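Local coordinates for protein acetylene hydratase (Pelobacter acetylenicus, PDB 2E7Z) that catalyses the hydration of acetylene to acetaldehyde, using a tungsten-bis(molybdopterin guanine dinucleotide) cofactor and a [4Fe-4S] cluster, at residues D50-H55 and Y439-T444; I617-E622 and W676-E681. All coordinates share one frame; numbering follows the deposited sequence.

Contact 1: D50-H55 and Y439-T444; sequences DTIRTH and YDQFMT. With MGD (2-amino-5,6-dimercapto-7-methyl-3,7,8a,9-tetrahydro-8-oxa-1,3,9,10-tetraaza-anthracen-4-one guanosine dinucleotide), chain E.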
loop_
_atom_site.group_PDB
_atom_site.type_symbol
_atom_site.label_atom_id
_atom_site.label_comp_id
_atom_site.label_asym_id
_atom_site.label_seq_id
_atom_site.Cartn_x
_atom_site.Cartn_y
_atom_site.Cartn_z
ATOM N N ASP A 50 5.199 12.120 -19.453
ATOM C CA ASP A 50 6.144 11.902 -20.547
ATOM C C ASP A 50 7.520 12.471 -20.228
ATOM O O ASP A 50 8.502 11.985 -20.763
ATOM C CB ASP A 50 5.619 12.412 -21.895
ATOM C CG ASP A 50 6.239 11.671 -23.086
ATOM O OD1 ASP A 50 6.420 10.435 -22.962
ATOM O OD2 ASP A 50 6.566 12.333 -24.118
ATOM N N THR A 51 7.594 13.439 -19.311
ATOM C CA THR A 51 8.915 13.960 -18.895
ATOM C C THR A 51 9.707 12.910 -18.107
ATOM O O THR A 51 10.940 12.970 -18.027
ATOM C CB THR A 51 8.842 15.240 -18.038
ATOM O OG1 THR A 51 8.330 14.907 -16.743
ATOM C CG2 THR A 51 7.962 16.310 -18.699
ATOM N N ILE A 52 8.976 11.953 -17.529
ATOM C CA ILE A 52 9.581 10.805 -16.859
ATOM C C ILE A 52 9.870 9.692 -17.862
ATOM O O ILE A 52 10.985 9.150 -17.891
ATOM C CB ILE A 52 8.665 10.293 -15.753
ATOM C CG1 ILE A 52 8.322 11.423 -14.759
ATOM C CG2 ILE A 52 9.334 9.113 -15.011
ATOM C CD1 ILE A 52 9.513 12.098 -14.060
ATOM N N ARG A 53 8.873 9.357 -18.701
ATOM C CA ARG A 53 9.107 8.348 -19.731
ATOM C C ARG A 53 10.338 8.669 -20.605
ATOM O O ARG A 53 11.074 7.761 -21.020
ATOM C CB ARG A 53 7.868 8.156 -20.611
ATOM C CG ARG A 53 8.013 6.998 -21.573
ATOM C CD ARG A 53 6.998 7.080 -22.697
ATOM N NE ARG A 53 7.466 7.870 -23.841
ATOM C CZ ARG A 53 8.246 7.391 -24.809
ATOM N NH1 ARG A 53 8.686 6.135 -24.779
ATOM N NH2 ARG A 53 8.554 8.178 -25.840
ATOM N N THR A 54 10.544 9.958 -20.907
ATOM C CA THR A 54 11.647 10.365 -21.783
ATOM C C THR A 54 12.821 10.977 -21.035
ATOM O O THR A 54 13.692 11.591 -21.656
ATOM C CB THR A 54 11.182 11.341 -22.909
ATOM O OG1 THR A 54 10.727 12.563 -22.321
ATOM C CG2 THR A 54 10.042 10.713 -23.687
ATOM N N HIS A 55 12.847 10.853 -19.716
ATOM C CA HIS A 55 13.877 11.512 -18.923
ATOM C C HIS A 55 15.256 11.047 -19.344
ATOM O O HIS A 55 15.464 9.845 -19.570
ATOM C CB HIS A 55 13.663 11.260 -17.415
ATOM C CG HIS A 55 14.367 12.279 -16.589
ATOM N ND1 HIS A 55 15.707 12.193 -16.293
ATOM C CD2 HIS A 55 13.934 13.447 -16.064
ATOM C CE1 HIS A 55 16.075 13.275 -15.623
ATOM N NE2 HIS A 55 15.012 14.037 -15.449
ATOM N N TYR A 439 14.660 -4.086 -10.858
ATOM C CA TYR A 439 13.940 -3.869 -12.109
ATOM C C TYR A 439 13.161 -2.569 -11.946
ATOM O O TYR A 439 12.180 -2.487 -11.187
ATOM C CB TYR A 439 13.042 -5.093 -12.406
ATOM C CG TYR A 439 12.082 -4.931 -13.555
ATOM C CD1 TYR A 439 12.530 -4.907 -14.879
ATOM C CD2 TYR A 439 10.702 -4.839 -13.325
ATOM C CE1 TYR A 439 11.626 -4.786 -15.929
ATOM C CE2 TYR A 439 9.821 -4.713 -14.363
ATOM C CZ TYR A 439 10.275 -4.693 -15.665
ATOM O OH TYR A 439 9.339 -4.523 -16.666
ATOM N N ASP A 440 13.639 -1.510 -12.617
ATOM C CA ASP A 440 13.154 -0.167 -12.299
ATOM C C ASP A 440 13.294 0.707 -13.531
ATOM O O ASP A 440 13.684 0.234 -14.593
ATOM C CB ASP A 440 13.938 0.429 -11.096
ATOM C CG ASP A 440 13.111 1.440 -10.275
ATOM O OD1 ASP A 440 12.957 2.588 -10.755
ATOM O OD2 ASP A 440 12.640 1.081 -9.150
ATOM N N GLN A 441 12.960 1.973 -13.347
ATOM C CA GLN A 441 13.105 2.984 -14.412
ATOM C C GLN A 441 14.294 3.900 -14.188
ATOM O O GLN A 441 14.730 4.571 -15.126
ATOM C CB GLN A 441 11.808 3.791 -14.490
ATOM C CG GLN A 441 10.627 2.960 -15.012
ATOM C CD GLN A 441 9.271 3.662 -15.025
ATOM O OE1 GLN A 441 8.327 3.149 -15.663
ATOM N NE2 GLN A 441 9.137 4.773 -14.330
ATOM N N PHE A 442 14.811 3.949 -12.965
ATOM C CA PHE A 442 15.904 4.859 -12.616
ATOM C C PHE A 442 16.917 4.188 -11.711
ATOM O O PHE A 442 16.628 3.132 -11.114
ATOM C CB PHE A 442 15.314 6.113 -11.957
ATOM C CG PHE A 442 14.468 6.927 -12.912
ATOM C CD1 PHE A 442 15.079 7.818 -13.797
ATOM C CD2 PHE A 442 13.099 6.748 -12.987
ATOM C CE1 PHE A 442 14.315 8.538 -14.721
ATOM C CE2 PHE A 442 12.321 7.452 -13.901
ATOM C CZ PHE A 442 12.955 8.341 -14.789
ATOM N N MET A 443 18.095 4.807 -11.598
ATOM C CA MET A 443 19.123 4.370 -10.672
ATOM C C MET A 443 18.739 4.842 -9.256
ATOM O O MET A 443 19.325 5.755 -8.692
ATOM C CB MET A 443 20.498 4.878 -11.137
ATOM C CG MET A 443 21.693 4.350 -10.362
ATOM S SD MET A 443 21.878 2.524 -10.273
ATOM C CE MET A 443 22.416 2.109 -11.928
ATOM N N THR A 444 17.731 4.193 -8.694
ATOM C CA THR A 444 17.230 4.519 -7.378
ATOM C C THR A 444 18.256 4.131 -6.308
ATOM O O THR A 444 19.223 3.426 -6.585
ATOM C CB THR A 444 15.932 3.754 -7.088
ATOM O OG1 THR A 444 16.272 2.370 -6.987
ATOM C CG2 THR A 444 14.921 3.984 -8.188
HETATM P PB MGD E . 8.534 3.342 -3.972
HETATM O O1B MGD E . 9.134 2.800 -2.698
HETATM O O2B MGD E . 8.708 4.773 -4.326
HETATM O O3B MGD E . 6.953 3.078 -4.030
HETATM O O3A MGD E . 5.633 1.674 -2.419
HETATM P PA MGD E . 6.088 1.726 -3.965
HETATM O O1A MGD E . 4.927 1.970 -4.882
HETATM O O2A MGD E . 6.959 0.522 -4.163
HETATM O "O5'" MGD E . 9.131 2.426 -5.158
HETATM C "C5'" MGD E . 8.467 2.399 -6.410
HETATM C "C4'" MGD E . 9.542 2.175 -7.454
HETATM O "O4'" MGD E . 8.877 1.838 -8.681
HETATM C "C3'" MGD E . 10.334 3.432 -7.800
HETATM O "O3'" MGD E . 11.734 3.166 -7.611
HETATM C "C2'" MGD E . 10.005 3.767 -9.270
HETATM O "O2'" MGD E . 11.079 4.323 -10.055
HETATM C "C1'" MGD E . 9.611 2.410 -9.788
HETATM N N9 MGD E . 8.658 2.387 -10.908
HETATM C C8 MGD E . 7.585 3.193 -11.099
HETATM N N7 MGD E . 6.885 2.810 -12.179
HETATM C C5 MGD E . 7.479 1.690 -12.648
HETATM C C6 MGD E . 7.268 0.763 -13.746
HETATM O O6 MGD E . 6.311 0.900 -14.536
HETATM N N1 MGD E . 8.132 -0.263 -13.831
HETATM C C2 MGD E . 9.202 -0.433 -13.061
HETATM N N2 MGD E . 9.997 -1.523 -13.264
HETATM N N3 MGD E . 9.461 0.381 -12.043
HETATM C C4 MGD E . 8.634 1.422 -11.812
HETATM C C10 MGD E . 4.457 2.393 -2.047
HETATM C C11 MGD E . 4.056 1.891 -0.676
HETATM O O11 MGD E . 5.084 2.329 0.209
HETATM C C12 MGD E . 2.719 2.469 -0.282
HETATM S S12 MGD E . 1.405 2.279 -1.360
HETATM C C13 MGD E . 2.548 3.064 0.911
HETATM S S13 MGD E . 1.092 3.838 1.338
HETATM C C14 MGD E . 3.622 3.119 1.953
HETATM N N15 MGD E . 4.149 4.464 2.129
HETATM C C16 MGD E . 5.207 4.534 2.987
HETATM C C17 MGD E . 5.500 5.689 3.847
HETATM O O17 MGD E . 4.753 6.693 3.837
HETATM N N18 MGD E . 6.585 5.618 4.644
HETATM C C19 MGD E . 7.409 4.541 4.688
HETATM N N19 MGD E . 8.485 4.534 5.503
HETATM N N20 MGD E . 7.211 3.469 3.910
HETATM C C21 MGD E . 6.157 3.411 3.086
HETATM N N22 MGD E . 5.959 2.319 2.344
HETATM C C23 MGD E . 4.744 2.136 1.579
#
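Phe442 meets the end of helix 49-53 with the edge of its ring: CE2 lies 3.6 Å from Ile52 CG2, and CE1 lies 3.9 Å from His55 CB, in the ring plane. The same rim is turned toward the face of the His55 imidazole, an offset edge-to-face pair with centroids 6.0 Å apart and planes at 76°. His55 is held from outside, its NE2 bonded to Pro615 O and its ND1 to Asp57 N. On Tyr439, one ring face is overlaid by the guanine amino group N2 of the cofactor, which also donates to Tyr439 O at 3.2 Å. Tyr439 and Asp440 end strand 435-440 of the mixed sheet, and the loop from Gln441 follows; the chain leaving this strand's C-terminal end, with parallel neighbours 408-412 and 452-455, meets ribose and guanine. Asp440 suits this place because its two oxygens can take a ribose diol, OD1 from O2' at 2.7 Å and OD2 from O3' at 2.7 Å. OD1 also closes an Asx turn by accepting Phe442 N at 3.2 Å, and takes Gln441 N, both from its anti side, tilted out of the carboxylate plane, which probably helps hold the group. Phe442 CG, anti to its carbonyl carbon (chi1 -66°), carries the apolar ring to Ile52.

Contact 2: I617-E622 and W676-E681; sequences ILRDAE and WCPEQE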
loop_
_atom_site.group_PDB
_atom_site.type_symbol
_atom_site.label_atom_id
_atom_site.label_comp_id
_atom_site.label_asym_id
_atom_site.label_seq_id
_atom_site.Cartn_x
_atom_site.Cartn_y
_atom_site.Cartn_z
ATOM N N ILE A 617 10.106 19.361 -14.312
ATOM C CA ILE A 617 8.953 20.156 -13.892
ATOM C C ILE A 617 8.331 19.680 -12.583
ATOM O O ILE A 617 8.003 20.496 -11.721
ATOM C CB ILE A 617 7.896 20.300 -15.047
ATOM C CG1 ILE A 617 6.757 21.260 -14.661
ATOM C CG2 ILE A 617 7.396 18.932 -15.529
ATOM C CD1 ILE A 617 5.958 21.785 -15.855
ATOM N N LEU A 618 8.186 18.361 -12.416
ATOM C CA LEU A 618 7.580 17.870 -11.194
ATOM C C LEU A 618 8.463 18.132 -9.962
ATOM O O LEU A 618 7.961 18.606 -8.921
ATOM C CB LEU A 618 7.259 16.377 -11.336
ATOM C CG LEU A 618 6.160 16.074 -12.365
ATOM C CD1 LEU A 618 6.061 14.556 -12.580
ATOM C CD2 LEU A 618 4.810 16.613 -11.913
ATOM N N ARG A 619 9.762 17.838 -10.080
ATOM C CA ARG A 619 10.711 18.112 -8.981
ATOM C C ARG A 619 10.713 19.586 -8.604
ATOM O O ARG A 619 10.788 19.928 -7.423
ATOM C CB ARG A 619 12.121 17.659 -9.343
ATOM C CG ARG A 619 13.202 17.995 -8.304
ATOM C CD ARG A 619 13.007 17.312 -6.924
ATOM N NE ARG A 619 14.080 17.753 -6.031
ATOM C CZ ARG A 619 15.338 17.304 -6.076
ATOM N NH1 ARG A 619 15.698 16.362 -6.954
ATOM N NH2 ARG A 619 16.240 17.795 -5.232
ATOM N N ASP A 620 10.593 20.444 -9.606
ATOM C CA ASP A 620 10.612 21.898 -9.378
ATOM C C ASP A 620 9.433 22.405 -8.548
ATOM O O ASP A 620 9.549 23.443 -7.885
ATOM C CB ASP A 620 10.652 22.641 -10.717
ATOM C CG ASP A 620 12.022 22.615 -11.370
ATOM O OD1 ASP A 620 12.999 22.177 -10.727
ATOM O OD2 ASP A 620 12.135 23.073 -12.537
ATOM N N ALA A 621 8.300 21.698 -8.595
ATOM C CA ALA A 621 7.085 22.073 -7.854
ATOM C C ALA A 621 7.209 21.937 -6.335
ATOM O O ALA A 621 6.537 22.656 -5.577
ATOM C CB ALA A 621 5.877 21.284 -8.367
ATOM N N GLU A 622 8.025 20.978 -5.896
ATOM C CA GLU A 622 8.372 20.844 -4.480
ATOM C C GLU A 622 9.796 20.270 -4.438
ATOM O O GLU A 622 9.968 19.044 -4.315
ATOM C CB GLU A 622 7.370 19.939 -3.770
ATOM C CG GLU A 622 7.417 20.024 -2.243
ATOM C CD GLU A 622 6.869 21.339 -1.712
ATOM O OE1 GLU A 622 5.629 21.496 -1.681
ATOM O OE2 GLU A 622 7.682 22.208 -1.322
ATOM N N TRP A 676 14.521 11.763 -1.902
ATOM C CA TRP A 676 15.931 11.587 -2.182
ATOM C C TRP A 676 16.275 12.518 -3.344
ATOM O O TRP A 676 15.393 13.211 -3.839
ATOM C CB TRP A 676 16.296 10.122 -2.473
ATOM C CG TRP A 676 15.632 9.516 -3.694
ATOM C CD1 TRP A 676 14.302 9.215 -3.858
ATOM C CD2 TRP A 676 16.290 9.104 -4.895
ATOM N NE1 TRP A 676 14.094 8.630 -5.088
ATOM C CE2 TRP A 676 15.293 8.576 -5.759
ATOM C CE3 TRP A 676 17.629 9.164 -5.346
ATOM C CZ2 TRP A 676 15.588 8.085 -7.034
ATOM C CZ3 TRP A 676 17.933 8.661 -6.618
ATOM C CH2 TRP A 676 16.908 8.145 -7.459
ATOM N N CYS A 677 17.525 12.499 -3.785
ATOM C CA CYS A 677 18.071 13.548 -4.654
ATOM C C CYS A 677 18.764 12.911 -5.864
ATOM O O CYS A 677 19.982 12.738 -5.853
ATOM C CB CYS A 677 19.081 14.371 -3.844
ATOM S SG CYS A 677 18.504 14.866 -2.159
ATOM N N PRO A 678 17.992 12.556 -6.909
ATOM C CA PRO A 678 18.521 11.865 -8.088
ATOM C C PRO A 678 19.592 12.617 -8.859
ATOM O O PRO A 678 20.305 12.010 -9.655
ATOM C CB PRO A 678 17.274 11.653 -8.961
ATOM C CG PRO A 678 16.133 11.679 -8.006
ATOM C CD PRO A 678 16.529 12.711 -6.985
ATOM N N GLU A 679 19.704 13.923 -8.615
ATOM C CA GLU A 679 20.722 14.754 -9.250
ATOM C C GLU A 679 22.101 14.485 -8.657
ATOM O O GLU A 679 23.110 14.797 -9.263
ATOM C CB GLU A 679 20.351 16.241 -9.125
ATOM C CG GLU A 679 20.442 16.798 -7.695
ATOM C CD GLU A 679 19.154 16.693 -6.888
ATOM O OE1 GLU A 679 18.985 17.466 -5.920
ATOM O OE2 GLU A 679 18.306 15.831 -7.193
ATOM N N GLN A 680 22.160 13.863 -7.482
ATOM C CA GLN A 680 23.445 13.630 -6.816
ATOM C C GLN A 680 24.129 12.394 -7.361
ATOM O O GLN A 680 23.466 11.534 -7.957
ATOM C CB GLN A 680 23.254 13.467 -5.310
ATOM C CG GLN A 680 22.730 14.711 -4.608
ATOM C CD GLN A 680 22.542 14.496 -3.138
ATOM O OE1 GLN A 680 22.840 13.425 -2.613
ATOM N NE2 GLN A 680 22.034 15.494 -2.460
ATOM N N GLU A 681 25.436 12.280 -7.141
ATOM C CA GLU A 681 26.130 11.023 -7.410
ATOM C C GLU A 681 25.577 9.954 -6.455
ATOM O O GLU A 681 25.157 10.255 -5.330
ATOM C CB GLU A 681 27.654 11.178 -7.265
ATOM C CG GLU A 681 28.248 12.190 -8.237
ATOM C CD GLU A 681 27.964 11.834 -9.688
ATOM O OE1 GLU A 681 28.275 10.691 -10.097
ATOM O OE2 GLU A 681 27.428 12.698 -10.419
#
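Trp676, opening loop 676-681, brings its backbone O within 4.4 Å of Arg619 NH1, while its CB points away from Arg619 and its indole NE1 bonds to Ser610 O. The loop then makes a type I beta turn from Cys677 to Gln680, closed by Gln680 N to Cys677 O at 2.9 Å; it belongs to the molybdopterin dinucleotide-binding domain, of the double-psi beta-barrel clan. Cys677 adds a slight contact through CA. Pro678, whose ring-fixed phi suits the second position of the turn, sets CG over one face of the Trp676 indole, toward its rim, and brings CD within 3.7 Å of Arg619 NH1. Glu679 has CG between its backbone N and carbonyl carbon (chi1 70°), the chain then turning at chi2. The guanidinium grips its carboxylate end-on in a two-pronged salt bridge, NH1 to OE2 and Arg619 NH2 to Glu679 OE1 at 2.8 Å. Arg619 is fixed further by NE to Pro623 O and NH1 to His613 O. Were an alanine in place of Arg619, the Glu679 carboxylate would probably lose its charged mate and be freer to turn. The two planes lie 40° apart, and Arg619 NH1 meets Glu679 OE2 from its syn side at 2.7 Å, tilted out of the carboxylate plane, with an N-H...O angle of 166°.

In the fold
Contact 1 closes before contact 2 opens along the chain, and their centres are 13 Å apart, on one side of the chain's centre. Contact 1 joins helix 49-53, near the iron-sulfur cluster, to the end of strand 435-440 in the mixed seven-strand sheet; contact 2 lies wholly within the C-terminal dinucleotide-binding domain, joining helix 617-621 to the loop after strand 668-671. The two touch directly: Trp676 CH2 packs 3.6 Å from Thr444 CA, and Ile617 CG2 lies 4.2 Å from Thr51 CG2. Parts of the chain far apart in sequence thus close together around the cofactor, one nucleotide being held at contact 1 and the Trp676 side chain lying about 6 Å from a bound MGD.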